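Local atomic coordinates of DNA replication protein DnaC (Aquifex aeolicus, PDB entry 3ECC), a protein that loads the replicative helicase during initiation of bacterial DNA replication and binds adenine nucleotide, probably ATP. Residues Y71-K76 with T92-T97. Numbering follows the deposited sequence.
Sequences YFFDTK and TKFLKT
The hydroxyl of Thr97, a residue whose carbonyl O lies near Tyr71 across this contact, bonds back to its own helix: OG1 donates to the carbonyl O of Phe94 at 2.6 Å, approaching from above the carbonyl plane. The contact joins an outermost strand of the parallel P-loop NTPase sheet, 71-74, to the short helix 93-99. Strand 71-74 pairs through its backbone with strand 104-107, which ends at Asp107, while Phe72 packs on helix 51-65, which follows the P-loop. Phe73 and Phe94 approach each other from opposite directions. In Phe94, CG lies anti to the backbone N (chi1 179°), which brings the ring up to Phe73. The two ring planes are nearly perpendicular, at 87°, with centroids 5.8 Å apart, and the approach is oblique. Helix 75-86 flanks the pair, since both phenylalanines touch Arg81, with Leu78 against Phe73 and Leu82 against Phe94. At the more exposed end, Tyr71 reaches the helix more loosely, its CE2 lying 4.3 Å from the carbonyl O of Thr97. Between the phenylalanines the nearest atoms are the two CZ carbons, 3.7 Å apart, and CE1 of Phe73 lies in the plane of the Phe94 ring, at its edge.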
loop_
_atom_site.group_PDB
_atom_site.type_symbol
_atom_site.label_atom_id
_atom_site.label_comp_id
_atom_site.label_asym_id
_atom_site.label_seq_id
_atom_site.Cartn_x
_atom_site.Cartn_y
_atom_site.Cartn_z
ATOM N N TYR A 71 0.742 -2.118 10.404
ATOM C CA TYR A 71 -0.623 -2.631 10.247
ATOM C C TYR A 71 -0.948 -2.925 8.782
ATOM O O TYR A 71 -0.479 -2.225 7.885
ATOM C CB TYR A 71 -1.643 -1.636 10.819
ATOM C CG TYR A 71 -1.545 -1.396 12.317
ATOM C CD1 TYR A 71 -2.359 -2.090 13.211
ATOM C CD2 TYR A 71 -0.655 -0.458 12.834
ATOM C CE1 TYR A 71 -2.278 -1.864 14.578
ATOM C CE2 TYR A 71 -0.563 -0.228 14.199
ATOM C CZ TYR A 71 -1.376 -0.931 15.065
ATOM O OH TYR A 71 -1.281 -0.696 16.417
ATOM N N PHE A 72 -1.741 -3.975 8.555
ATOM C CA PHE A 72 -2.259 -4.302 7.224
ATOM C C PHE A 72 -3.763 -4.083 7.173
ATOM O O PHE A 72 -4.520 -4.703 7.920
ATOM C CB PHE A 72 -1.939 -5.756 6.842
ATOM C CG PHE A 72 -2.565 -6.193 5.541
ATOM C CD1 PHE A 72 -1.858 -6.120 4.353
ATOM C CD2 PHE A 72 -3.868 -6.671 5.506
ATOM C CE1 PHE A 72 -2.444 -6.512 3.156
ATOM C CE2 PHE A 72 -4.453 -7.062 4.309
ATOM C CZ PHE A 72 -3.740 -6.983 3.140
ATOM N N PHE A 73 -4.198 -3.201 6.282
ATOM C CA PHE A 73 -5.626 -2.966 6.093
ATOM C C PHE A 73 -6.022 -3.176 4.654
ATOM O O PHE A 73 -5.264 -2.856 3.752
ATOM C CB PHE A 73 -6.008 -1.550 6.535
ATOM C CG PHE A 73 -6.051 -1.373 8.027
ATOM C CD1 PHE A 73 -7.108 -1.879 8.770
ATOM C CD2 PHE A 73 -5.032 -0.710 8.691
ATOM C CE1 PHE A 73 -7.148 -1.725 10.140
ATOM C CE2 PHE A 73 -5.071 -0.553 10.066
ATOM C CZ PHE A 73 -6.128 -1.063 10.788
ATOM N N ASP A 74 -7.198 -3.751 4.444
ATOM C CA ASP A 74 -7.871 -3.607 3.171
ATOM C C ASP A 74 -8.415 -2.195 3.186
ATOM O O ASP A 74 -8.943 -1.737 4.201
ATOM C CB ASP A 74 -9.015 -4.616 3.022
ATOM C CG ASP A 74 -9.810 -4.422 1.734
ATOM O OD1 ASP A 74 -9.334 -4.845 0.660
ATOM O OD2 ASP A 74 -10.910 -3.847 1.799
ATOM N N THR A 75 -8.261 -1.499 2.071
ATOM C CA THR A 75 -8.586 -0.089 2.014
ATOM C C THR A 75 -10.074 0.164 2.222
ATOM O O THR A 75 -10.464 1.078 2.959
ATOM C CB THR A 75 -8.122 0.514 0.702
ATOM O OG1 THR A 75 -6.758 0.131 0.477
ATOM C CG2 THR A 75 -8.214 2.022 0.760
ATOM N N LYS A 76 -10.904 -0.657 1.595
ATOM C CA LYS A 76 -12.342 -0.532 1.767
ATOM C C LYS A 76 -12.738 -0.862 3.204
ATOM O O LYS A 76 -13.553 -0.162 3.804
ATOM C CB LYS A 76 -13.079 -1.431 0.782
ATOM C CG LYS A 76 -14.244 -0.759 0.130
ATOM C CD LYS A 76 -14.529 -1.375 -1.223
ATOM C CE LYS A 76 -15.610 -0.591 -1.939
ATOM N NZ LYS A 76 -15.620 -0.850 -3.416
ATOM N N THR A 92 -11.352 8.304 18.571
ATOM C CA THR A 92 -10.254 8.928 17.830
ATOM C C THR A 92 -9.009 8.066 17.962
ATOM O O THR A 92 -8.100 8.132 17.134
ATOM C CB THR A 92 -9.931 10.360 18.341
ATOM O OG1 THR A 92 -11.138 11.124 18.449
ATOM C CG2 THR A 92 -8.988 11.071 17.378
ATOM N N LYS A 93 -8.987 7.243 19.008
ATOM C CA LYS A 93 -7.822 6.416 19.330
ATOM C C LYS A 93 -7.409 5.500 18.183
ATOM O O LYS A 93 -6.218 5.302 17.943
ATOM C CB LYS A 93 -8.066 5.610 20.613
ATOM C CG LYS A 93 -8.015 6.459 21.884
ATOM C CD LYS A 93 -8.186 5.631 23.154
ATOM C CE LYS A 93 -8.037 6.509 24.398
ATOM N NZ LYS A 93 -8.337 5.781 25.667
ATOM N N PHE A 94 -8.391 4.966 17.464
ATOM C CA PHE A 94 -8.113 4.136 16.303
ATOM C C PHE A 94 -7.532 4.944 15.141
ATOM O O PHE A 94 -6.596 4.494 14.471
ATOM C CB PHE A 94 -9.370 3.397 15.860
ATOM C CG PHE A 94 -9.168 2.530 14.653
ATOM C CD1 PHE A 94 -8.438 1.350 14.739
ATOM C CD2 PHE A 94 -9.714 2.887 13.430
ATOM C CE1 PHE A 94 -8.252 0.546 13.621
ATOM C CE2 PHE A 94 -9.537 2.088 12.310
ATOM C CZ PHE A 94 -8.805 0.914 12.405
ATOM N N LEU A 95 -8.081 6.135 14.913
ATOM C CA LEU A 95 -7.635 6.985 13.816
ATOM C C LEU A 95 -6.179 7.438 13.978
ATOM O O LEU A 95 -5.430 7.482 12.999
ATOM C CB LEU A 95 -8.563 8.187 13.653
ATOM C CG LEU A 95 -8.234 9.188 12.544
ATOM C CD1 LEU A 95 -8.319 8.547 11.167
ATOM C CD2 LEU A 95 -9.152 10.388 12.630
ATOM N N LYS A 96 -5.783 7.758 15.211
ATOM C CA LYS A 96 -4.406 8.208 15.498
ATOM C C LYS A 96 -3.382 7.100 15.316
ATOM O O LYS A 96 -2.276 7.343 14.826
ATOM C CB LYS A 96 -4.289 8.765 16.919
ATOM C CG LYS A 96 -4.377 10.272 17.006
ATOM C CD LYS A 96 -4.688 10.703 18.420
ATOM C CE LYS A 96 -5.553 11.946 18.417
ATOM N NZ LYS A 96 -6.466 11.937 19.587
ATOM N N THR A 97 -3.750 5.885 15.721
ATOM C CA THR A 97 -2.873 4.732 15.578
ATOM C C THR A 97 -2.656 4.397 14.112
ATOM O O THR A 97 -1.568 3.955 13.732
ATOM C CB THR A 97 -3.436 3.496 16.288
ATOM O OG1 THR A 97 -4.836 3.386 16.000
ATOM C CG2 THR A 97 -3.228 3.602 17.800
#